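Local atomic coordinates of ARF GTPase-activating protein GIT1 (Rattus norvegicus, PDB entry 6IUH), a protein that acts as a GTPase-activating protein for ARF GTPases and probably docks adaptors such as paxillin through its C-terminal helical domain. Residues E47-H50 against L51-E55; K62-L66 against E67-S71; A97-F101 against Q102-Q106; K120-V123 against T124-T127. All blocks are in the same frame, centred on the assembly; numbering follows the deposited sequence.

Contact 1 of 4, residues E47-H50 against L51-E55; sequences EKIH and LAVTE
Thr-54 sets OG1 anti to its own carbonyl carbon (chi1 -60°), which folds the hydroxyl back onto the preceding helical turn, while His-50 carries CG anti to its backbone N (chi1 -170°) and swings its ring across toward that hydroxyl at a slant. OG1 of Thr-54 donates to O of His-50 at 2.9 Å. The backbone N of Thr-54 reaches the same His-50 O at 3.0 Å from the opposite face of the carbonyl plane, so one N-H and one O-H grip the same oxygen. ND1 of His-50 stays 3.9 Å from Thr-54 OG1, with the hydroxyl oblique to the ring. These are i to i+4 contacts inside helix 42-57 of the four-helix bundle, where Leu-51 N to Glu-47 O and Ala-52 N to Lys-48 O continue the ladder. An alanine here has no imidazole, which would probably deprive Thr-54 OG1 of its neighbour on that side and leave Ala-80 of helix 67-87 less covered. Glu-47 OE2 is hydrogen-bonded to Gln-84 NE2. On the buried side, Val-53 CG2 lies 3.3 Å from Ile-49 O and 4.2 Å from Ile-49 CG2. Ile-115 of helix 101-128 meets both of these side chains.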
loop_
_atom_site.group_PDB
_atom_site.type_symbol
_atom_site.label_atom_id
_atom_site.label_comp_id
_atom_site.label_asym_id
_atom_site.label_seq_id
_atom_site.Cartn_x
_atom_site.Cartn_y
_atom_site.Cartn_z
ATOM N N GLU A 47 7.806 4.900 -5.769
ATOM C CA GLU A 47 8.864 3.979 -6.159
ATOM C C GLU A 47 9.376 3.191 -4.962
ATOM O O GLU A 47 9.678 2.002 -5.078
ATOM C CB GLU A 47 10.014 4.732 -6.831
ATOM C CG GLU A 47 9.683 5.217 -8.229
ATOM C CD GLU A 47 9.294 4.082 -9.155
ATOM O OE1 GLU A 47 9.919 3.004 -9.070
ATOM O OE2 GLU A 47 8.358 4.264 -9.963
ATOM N N LYS A 48 9.467 3.853 -3.813
ATOM C CA LYS A 48 9.884 3.186 -2.586
ATOM C C LYS A 48 8.803 2.212 -2.129
ATOM O O LYS A 48 9.098 1.135 -1.607
ATOM C CB LYS A 48 10.188 4.212 -1.493
ATOM C CG LYS A 48 11.365 5.119 -1.823
ATOM C CD LYS A 48 11.503 6.260 -0.826
ATOM C CE LYS A 48 11.871 5.753 0.557
ATOM N NZ LYS A 48 12.078 6.873 1.518
ATOM N N ILE A 49 7.548 2.593 -2.337
ATOM C CA ILE A 49 6.424 1.713 -2.033
ATOM C C ILE A 49 6.412 0.510 -2.973
ATOM O O ILE A 49 6.297 -0.633 -2.529
ATOM C CB ILE A 49 5.082 2.460 -2.132
ATOM C CG1 ILE A 49 4.980 3.510 -1.027
ATOM C CG2 ILE A 49 3.911 1.490 -2.045
ATOM C CD1 ILE A 49 3.746 4.367 -1.116
ATOM N N HIS A 50 6.543 0.773 -4.271
ATOM C CA HIS A 50 6.536 -0.291 -5.271
ATOM C C HIS A 50 7.642 -1.308 -5.002
ATOM O O HIS A 50 7.452 -2.511 -5.182
ATOM C CB HIS A 50 6.687 0.286 -6.681
ATOM C CG HIS A 50 6.444 -0.713 -7.768
ATOM N ND1 HIS A 50 7.451 -1.484 -8.309
ATOM C CD2 HIS A 50 5.308 -1.070 -8.414
ATOM C CE1 HIS A 50 6.946 -2.271 -9.244
ATOM N NE2 HIS A 50 5.648 -2.040 -9.325
ATOM N N LEU A 51 8.799 -0.813 -4.568
ATOM C CA LEU A 51 9.919 -1.675 -4.212
ATOM C C LEU A 51 9.594 -2.515 -2.984
ATOM O O LEU A 51 9.874 -3.713 -2.944
ATOM C CB LEU A 51 11.178 -0.844 -3.958
ATOM C CG LEU A 51 12.391 -1.603 -3.417
ATOM C CD1 LEU A 51 12.847 -2.665 -4.407
ATOM C CD2 LEU A 51 13.527 -0.644 -3.091
ATOM N N ALA A 52 9.001 -1.875 -1.981
ATOM C CA ALA A 52 8.630 -2.561 -0.751
ATOM C C ALA A 52 7.588 -3.637 -1.032
ATOM O O ALA A 52 7.579 -4.689 -0.391
ATOM C CB ALA A 52 8.109 -1.570 0.279
ATOM N N VAL A 53 6.711 -3.361 -1.993
ATOM C CA VAL A 53 5.665 -4.299 -2.377
ATOM C C VAL A 53 6.265 -5.510 -3.089
ATOM O O VAL A 53 5.865 -6.650 -2.836
ATOM C CB VAL A 53 4.608 -3.617 -3.277
ATOM C CG1 VAL A 53 3.790 -4.645 -4.039
ATOM C CG2 VAL A 53 3.700 -2.723 -2.440
ATOM N N THR A 54 7.238 -5.257 -3.961
ATOM C CA THR A 54 7.914 -6.322 -4.700
ATOM C C THR A 54 8.639 -7.283 -3.760
ATOM O O THR A 54 8.596 -8.504 -3.946
ATOM C CB THR A 54 8.922 -5.743 -5.718
ATOM O OG1 THR A 54 8.228 -4.911 -6.656
ATOM C CG2 THR A 54 9.634 -6.857 -6.468
ATOM N N GLU A 55 9.298 -6.727 -2.748
ATOM C CA GLU A 55 10.027 -7.533 -1.774
ATOM C C GLU A 55 9.081 -8.347 -0.900
ATOM O O GLU A 55 9.385 -9.478 -0.532
ATOM C CB GLU A 55 10.913 -6.648 -0.894
ATOM C CG GLU A 55 12.048 -5.962 -1.639
ATOM C CD GLU A 55 13.007 -5.244 -0.706
ATOM O OE1 GLU A 55 12.829 -5.346 0.526
ATOM O OE2 GLU A 55 13.940 -4.580 -1.205
#

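Contact 2 of 4, residues K62-L66 against E67-S71; sequences KRPAL and EPVRS
Glu-67 opens helix 67-87 directly after Leu-66, the N-cap residue, whose CB lies against CD of the next residue, Pro-68, at 4.0 Å. The glutamate chain bends at chi2 and lifts the carboxylate to the side where Arg-70 ends. There OE1 of Glu-67 stands 3.6 Å from Arg-70 NH1, a long salt bridge of charges alone, because the oxygen lies well off the guanidinium plane. Val-69 points its two methyls to different loop residues. CG1 packs 3.7 Å from Pro-64 CB, and CG2 lies at the same 3.7 Å from Leu-66 CB, which makes the valine an apolar wedge between the two. The whole is a helix N-terminus whose cap residue has an apolar side chain, with the loop from helix 42-57 folded against the first turn of helix 67-87. Phe-60 of a loop and Ile-125 of helix 101-128 also touch Val-69. Arg-70 N then gives the first-turn bond to Leu-66 O, at 3.1 Å and in the carbonyl plane. The arginine chain runs extended from CG to NE and delivers NE to Pro-64 O at 2.7 Å, a nearly straight bond of 165° with the oxygen in the guanidinium plane. NH2 of Arg-70 adds a weak bond to the same Pro-64 O at 3.2 Å. Ala-65 O sits over one face of the guanidinium, and Ser-71 N closes the turn onto Glu-67 O.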
loop_
_atom_site.group_PDB
_atom_site.type_symbol
_atom_site.label_atom_id
_atom_site.label_comp_id
_atom_site.label_asym_id
_atom_site.label_seq_id
_atom_site.Cartn_x
_atom_site.Cartn_y
_atom_site.Cartn_z
ATOM N N LYS A 62 6.030 -18.294 -6.261
ATOM C CA LYS A 62 5.694 -17.735 -7.564
ATOM C C LYS A 62 4.257 -18.091 -7.928
ATOM O O LYS A 62 3.530 -17.278 -8.496
ATOM C CB LYS A 62 6.670 -18.237 -8.631
ATOM C CG LYS A 62 8.042 -17.579 -8.564
ATOM C CD LYS A 62 9.162 -18.563 -8.878
ATOM C CE LYS A 62 8.971 -19.226 -10.233
ATOM N NZ LYS A 62 10.068 -20.190 -10.533
ATOM N N ARG A 63 3.854 -19.309 -7.585
ATOM C CA ARG A 63 2.473 -19.736 -7.759
ATOM C C ARG A 63 1.912 -20.242 -6.435
ATOM O O ARG A 63 2.010 -21.427 -6.130
ATOM C CB ARG A 63 2.376 -20.818 -8.833
ATOM C CG ARG A 63 2.941 -20.383 -10.173
ATOM C CD ARG A 63 2.868 -21.498 -11.198
ATOM N NE ARG A 63 3.567 -22.703 -10.760
ATOM C CZ ARG A 63 4.866 -22.919 -10.938
ATOM N NH1 ARG A 63 5.417 -24.047 -10.509
ATOM N NH2 ARG A 63 5.616 -22.007 -11.542
ATOM N N PRO A 64 1.337 -19.331 -5.637
ATOM C CA PRO A 64 0.804 -19.670 -4.313
ATOM C C PRO A 64 -0.273 -20.744 -4.381
ATOM O O PRO A 64 -1.077 -20.753 -5.314
ATOM C CB PRO A 64 0.215 -18.345 -3.819
ATOM C CG PRO A 64 0.937 -17.295 -4.588
ATOM C CD PRO A 64 1.188 -17.898 -5.938
ATOM N N ALA A 65 -0.278 -21.637 -3.398
ATOM C CA ALA A 65 -1.282 -22.687 -3.321
ATOM C C ALA A 65 -2.576 -22.152 -2.718
ATOM O O ALA A 65 -3.670 -22.521 -3.142
ATOM C CB ALA A 65 -0.763 -23.855 -2.506
ATOM N N LEU A 66 -2.444 -21.272 -1.731
ATOM C CA LEU A 66 -3.603 -20.765 -1.007
ATOM C C LEU A 66 -4.362 -19.719 -1.808
ATOM O O LEU A 66 -3.785 -18.739 -2.287
ATOM C CB LEU A 66 -3.183 -20.177 0.343
ATOM C CG LEU A 66 -2.739 -21.169 1.421
ATOM C CD1 LEU A 66 -2.149 -20.425 2.606
ATOM C CD2 LEU A 66 -3.904 -22.045 1.865
ATOM N N GLU A 67 -5.663 -19.942 -1.948
ATOM C CA GLU A 67 -6.544 -19.005 -2.633
ATOM C C GLU A 67 -6.499 -17.590 -2.034
ATOM O O GLU A 67 -6.452 -16.615 -2.785
ATOM C CB GLU A 67 -7.981 -19.537 -2.626
ATOM C CG GLU A 67 -8.897 -18.881 -3.643
ATOM C CD GLU A 67 -8.691 -19.416 -5.050
ATOM O OE1 GLU A 67 -7.796 -20.266 -5.247
ATOM O OE2 GLU A 67 -9.434 -18.992 -5.960
ATOM N N PRO A 68 -6.512 -17.460 -0.691
ATOM C CA PRO A 68 -6.442 -16.083 -0.181
ATOM C C PRO A 68 -5.119 -15.376 -0.481
ATOM O O PRO A 68 -5.117 -14.157 -0.639
ATOM C CB PRO A 68 -6.624 -16.261 1.330
ATOM C CG PRO A 68 -7.340 -17.551 1.477
ATOM C CD PRO A 68 -6.788 -18.420 0.396
ATOM N N VAL A 69 -4.014 -16.114 -0.547
ATOM C CA VAL A 69 -2.738 -15.507 -0.917
ATOM C C VAL A 69 -2.780 -15.014 -2.364
ATOM O O VAL A 69 -2.326 -13.908 -2.660
ATOM C CB VAL A 69 -1.559 -16.484 -0.738
ATOM C CG1 VAL A 69 -0.254 -15.834 -1.190
ATOM C CG2 VAL A 69 -1.451 -16.922 0.711
ATOM N N ARG A 70 -3.331 -15.831 -3.259
ATOM C CA ARG A 70 -3.493 -15.438 -4.658
ATOM C C ARG A 70 -4.297 -14.147 -4.780
ATOM O O ARG A 70 -3.917 -13.234 -5.516
ATOM C CB ARG A 70 -4.183 -16.546 -5.458
ATOM C CG ARG A 70 -3.410 -17.854 -5.530
ATOM C CD ARG A 70 -4.193 -18.903 -6.306
ATOM N NE ARG A 70 -3.491 -20.184 -6.359
ATOM C CZ ARG A 70 -3.973 -21.278 -6.942
ATOM N NH1 ARG A 70 -5.163 -21.251 -7.526
ATOM N NH2 ARG A 70 -3.263 -22.398 -6.945
ATOM N N SER A 71 -5.405 -14.079 -4.050
ATOM C CA SER A 71 -6.289 -12.918 -4.087
ATOM C C SER A 71 -5.624 -11.671 -3.519
ATOM O O SER A 71 -5.693 -10.594 -4.115
ATOM C CB SER A 71 -7.583 -13.203 -3.316
ATOM O OG SER A 71 -8.441 -12.077 -3.324
#

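Contact 3 of 4, residues A97-F101 against Q102-Q106; sequences APVDF and QLLTQ
Asp-100 OD1 takes the N-H of Leu-103 at 3.0 Å in an almost perfectly straight bond (178°), although the donor comes from above the carboxylate plane, 61° out of it. With CG anti to the backbone N (chi1 -168°), the aspartate turns its carboxylate to the amides of the first turn. The side chain crosses Leu-103 at about a right angle, its CG 3.6 Å from Leu-103 CB. One residue on, the backbone N of Leu-104 binds Asp-100 O at 2.9 Å. Phe-101 O is held twice by Thr-105, by the backbone N at 2.9 Å and by OG1 at 2.8 Å, from opposite faces of the carbonyl plane.

The next shell is apolar. Phe-101 and Leu-104 run side by side in the same direction, with CD1 of Phe-101 4.0 Å from CD2 of Leu-104. Val-99 CG1 lies 4.1 Å above the plane of the Phe-101 ring, over its centre, a CH-pi type of approach. Farther out, the ring of His-39 meets the Phe-101 ring obliquely, and Thr-90 backs Leu-104. Thr-105 also packs on an apolar side chain of the other protein chain.

This is a classic aspartate N-cap at the start of helix 101-128, the last helix of the bundle. The carboxylate pairs with a first-turn N-H, and its negative charge probably gains from the positive end of the helix dipole.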
loop_
_atom_site.group_PDB
_atom_site.type_symbol
_atom_site.label_atom_id
_atom_site.label_comp_id
_atom_site.label_asym_id
_atom_site.label_seq_id
_atom_site.Cartn_x
_atom_site.Cartn_y
_atom_site.Cartn_z
ATOM N N ALA A 97 2.741 22.254 -15.763
ATOM C CA ALA A 97 1.526 22.036 -16.545
ATOM C C ALA A 97 0.302 21.860 -15.640
ATOM O O ALA A 97 0.443 21.485 -14.473
ATOM C CB ALA A 97 1.708 20.819 -17.445
ATOM N N PRO A 98 -0.907 22.119 -16.173
ATOM C CA PRO A 98 -2.096 22.022 -15.313
ATOM C C PRO A 98 -2.346 20.602 -14.780
ATOM O O PRO A 98 -2.369 19.648 -15.564
ATOM C CB PRO A 98 -3.238 22.458 -16.240
ATOM C CG PRO A 98 -2.579 23.215 -17.354
ATOM C CD PRO A 98 -1.248 22.556 -17.540
ATOM N N VAL A 99 -2.516 20.472 -13.464
ATOM C CA VAL A 99 -2.810 19.188 -12.827
ATOM C C VAL A 99 -3.873 19.373 -11.746
ATOM O O VAL A 99 -3.790 20.301 -10.942
ATOM C CB VAL A 99 -1.548 18.553 -12.191
ATOM C CG1 VAL A 99 -1.902 17.279 -11.413
ATOM C CG2 VAL A 99 -0.489 18.268 -13.247
ATOM N N ASP A 100 -4.873 18.495 -11.731
ATOM C CA ASP A 100 -5.878 18.499 -10.672
ATOM C C ASP A 100 -5.312 17.766 -9.460
ATOM O O ASP A 100 -5.386 16.545 -9.379
ATOM C CB ASP A 100 -7.178 17.838 -11.149
ATOM C CG ASP A 100 -8.351 18.076 -10.201
ATOM O OD1 ASP A 100 -8.136 18.210 -8.978
ATOM O OD2 ASP A 100 -9.502 18.121 -10.684
ATOM N N PHE A 101 -4.747 18.519 -8.520
ATOM C CA PHE A 101 -4.079 17.917 -7.371
ATOM C C PHE A 101 -5.063 17.315 -6.371
ATOM O O PHE A 101 -4.713 16.404 -5.623
ATOM C CB PHE A 101 -3.182 18.946 -6.682
ATOM C CG PHE A 101 -1.964 19.306 -7.482
ATOM C CD1 PHE A 101 -0.827 18.516 -7.428
ATOM C CD2 PHE A 101 -1.962 20.421 -8.302
ATOM C CE1 PHE A 101 0.291 18.836 -8.168
ATOM C CE2 PHE A 101 -0.844 20.747 -9.044
ATOM C CZ PHE A 101 0.281 19.954 -8.977
ATOM N N GLN A 102 -6.293 17.816 -6.363
ATOM C CA GLN A 102 -7.324 17.248 -5.502
ATOM C C GLN A 102 -7.668 15.841 -5.967
ATOM O O GLN A 102 -7.656 14.894 -5.183
ATOM C CB GLN A 102 -8.573 18.130 -5.496
ATOM C CG GLN A 102 -8.339 19.523 -4.937
ATOM C CD GLN A 102 -7.908 19.505 -3.484
ATOM O OE1 GLN A 102 -8.275 18.607 -2.725
ATOM N NE2 GLN A 102 -7.123 20.500 -3.089
ATOM N N LEU A 103 -7.971 15.715 -7.253
ATOM C CA LEU A 103 -8.261 14.420 -7.849
ATOM C C LEU A 103 -7.060 13.485 -7.725
ATOM O O LEU A 103 -7.210 12.313 -7.387
ATOM C CB LEU A 103 -8.659 14.585 -9.315
ATOM C CG LEU A 103 -8.890 13.297 -10.104
ATOM C CD1 LEU A 103 -9.978 12.453 -9.452
ATOM C CD2 LEU A 103 -9.244 13.614 -11.550
ATOM N N LEU A 104 -5.871 14.017 -7.992
ATOM C CA LEU A 104 -4.636 13.246 -7.889
ATOM C C LEU A 104 -4.436 12.657 -6.497
ATOM O O LEU A 104 -4.215 11.458 -6.345
ATOM C CB LEU A 104 -3.436 14.118 -8.248
ATOM C CG LEU A 104 -2.071 13.515 -7.915
ATOM C CD1 LEU A 104 -1.772 12.328 -8.817
ATOM C CD2 LEU A 104 -0.990 14.580 -8.030
ATOM N N THR A 105 -4.507 13.516 -5.486
ATOM C CA THR A 105 -4.318 13.093 -4.104
ATOM C C THR A 105 -5.348 12.045 -3.702
ATOM O O THR A 105 -5.019 11.063 -3.031
ATOM C CB THR A 105 -4.397 14.290 -3.141
ATOM O OG1 THR A 105 -3.364 15.226 -3.469
ATOM C CG2 THR A 105 -4.215 13.834 -1.704
ATOM N N GLN A 106 -6.592 12.247 -4.124
ATOM C CA GLN A 106 -7.643 11.268 -3.858
ATOM C C GLN A 106 -7.280 9.903 -4.426
ATOM O O GLN A 106 -7.353 8.894 -3.726
ATOM C CB GLN A 106 -8.981 11.735 -4.435
ATOM C CG GLN A 106 -9.592 12.925 -3.703
ATOM C CD GLN A 106 -10.683 13.605 -4.506
ATOM O OE1 GLN A 106 -11.113 13.098 -5.541
ATOM N NE2 GLN A 106 -11.131 14.764 -4.037
#

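Contact 4 of 4, residues K120-V123 against T124-T127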
loop_
_atom_site.group_PDB
_atom_site.type_symbol
_atom_site.label_atom_id
_atom_site.label_comp_id
_atom_site.label_asym_id
_atom_site.label_seq_id
_atom_site.Cartn_x
_atom_site.Cartn_y
_atom_site.Cartn_z
ATOM N N LYS A 120 -2.184 -6.165 5.017
ATOM C CA LYS A 120 -2.813 -6.645 6.244
ATOM C C LYS A 120 -3.376 -8.055 6.071
ATOM O O LYS A 120 -3.218 -8.907 6.947
ATOM C CB LYS A 120 -3.932 -5.695 6.683
ATOM C CG LYS A 120 -4.552 -6.048 8.030
ATOM C CD LYS A 120 -5.808 -5.229 8.288
ATOM C CE LYS A 120 -6.868 -5.510 7.232
ATOM N NZ LYS A 120 -8.069 -4.643 7.396
ATOM N N GLN A 121 -4.037 -8.294 4.942
ATOM C CA GLN A 121 -4.609 -9.607 4.663
ATOM C C GLN A 121 -3.519 -10.670 4.636
ATOM O O GLN A 121 -3.684 -11.752 5.190
ATOM C CB GLN A 121 -5.374 -9.594 3.338
ATOM C CG GLN A 121 -6.652 -8.772 3.377
ATOM C CD GLN A 121 -7.267 -8.564 2.005
ATOM O OE1 GLN A 121 -6.754 -9.048 0.998
ATOM N NE2 GLN A 121 -8.372 -7.830 1.962
ATOM N N LEU A 122 -2.397 -10.341 4.005
ATOM C CA LEU A 122 -1.267 -11.258 3.906
ATOM C C LEU A 122 -0.655 -11.557 5.270
ATOM O O LEU A 122 -0.223 -12.684 5.528
ATOM C CB LEU A 122 -0.207 -10.684 2.965
ATOM C CG LEU A 122 -0.622 -10.664 1.493
ATOM C CD1 LEU A 122 0.339 -9.811 0.668
ATOM C CD2 LEU A 122 -0.686 -12.077 0.940
ATOM N N VAL A 123 -0.611 -10.547 6.136
ATOM C CA VAL A 123 -0.144 -10.738 7.505
ATOM C C VAL A 123 -1.051 -11.720 8.237
ATOM O O VAL A 123 -0.578 -12.637 8.911
ATOM C CB VAL A 123 -0.095 -9.410 8.289
ATOM C CG1 VAL A 123 0.156 -9.670 9.769
ATOM C CG2 VAL A 123 0.978 -8.497 7.721
ATOM N N THR A 124 -2.357 -11.522 8.089
ATOM C CA THR A 124 -3.351 -12.375 8.732
ATOM C C THR A 124 -3.264 -13.815 8.234
ATOM O O THR A 124 -3.263 -14.751 9.031
ATOM C CB THR A 124 -4.780 -11.846 8.492
ATOM O OG1 THR A 124 -4.924 -10.561 9.110
ATOM C CG2 THR A 124 -5.811 -12.799 9.075
ATOM N N ILE A 125 -3.195 -13.981 6.916
ATOM C CA ILE A 125 -3.088 -15.304 6.307
ATOM C C ILE A 125 -1.885 -16.064 6.844
ATOM O O ILE A 125 -1.992 -17.229 7.229
ATOM C CB ILE A 125 -2.963 -15.219 4.774
ATOM C CG1 ILE A 125 -4.247 -14.669 4.155
ATOM C CG2 ILE A 125 -2.646 -16.585 4.193
ATOM C CD1 ILE A 125 -4.059 -14.185 2.729
ATOM N N THR A 126 -0.742 -15.392 6.871
ATOM C CA THR A 126 0.502 -16.020 7.290
ATOM C C THR A 126 0.429 -16.483 8.741
ATOM O O THR A 126 0.837 -17.597 9.067
ATOM C CB THR A 126 1.690 -15.062 7.117
ATOM O OG1 THR A 126 1.831 -14.729 5.728
ATOM C CG2 THR A 126 2.972 -15.707 7.608
ATOM N N THR A 127 -0.114 -15.632 9.603
ATOM C CA THR A 127 -0.201 -15.934 11.028
ATOM C C THR A 127 -1.117 -17.118 11.333
ATOM O O THR A 127 -0.818 -17.931 12.209
ATOM C CB THR A 127 -0.699 -14.709 11.822
ATOM O OG1 THR A 127 0.107 -13.570 11.500
ATOM C CG2 THR A 127 -0.618 -14.975 13.318
#
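The peptide carbonyls of Leu-122 and Val-123 are the flat groups here, and each is approached on both faces by a threonine one turn ahead. Leu-122 O accepts from Thr-126 OG1 at 2.9 Å on one face and from Thr-126 N at 3.1 Å on the other. Val-123 O repeats this pattern, taking Thr-127 OG1 at 2.8 Å and Thr-127 N at 3.1 Å. Both hydroxyls get there because OG1 is anti to the threonine's carbonyl carbon, near its own N (chi1 -62° in Thr-126). Such doubling of i to i+4 bonds by threonine occurs here near the C-terminal end of helix 101-128, the last helix of the four-helix bundle. A valine in place of Thr-126 has no hydroxyl, so Leu-122 O would probably be left with the backbone bond alone. Ile-125 CG1 comes within 3.1 Å of Gln-121 O, and its CD1 lies 4.4 Å from Leu-122 CD2. Thr-126 and Val-123 turn their side chains onto Val-16 of helix 13-35. Thr-124 OG1 binds an acidic side chain and Lys-120 NZ a polar side chain of the other protein chain, while Gln-121 OE1 is bonded by Ser-72.

In the fold
The four contacts follow one another along the chain of an antiparallel four-helix bundle, whose remaining helix is 13-35. Contact 1 lies midway along helix 42-57, its centre about 7 Å from the centre of the chain. Contact 2 opens helix 67-87, and contacts 3 and 4 sit near the two ends of helix 101-128, their centres about 33 Å apart. Contacts 2 and 4 touch: Val-69 CG2 lies 3.7 Å from Ile-125 CG2, joining the start of one helix to the end of the next. Contact 3 lies at the far end, its centre about 35 Å from that of contact 2. Contacts 3 and 4 also meet another protein chain, consistent with helix 101-128 forming part of the surface that binds a partner protein.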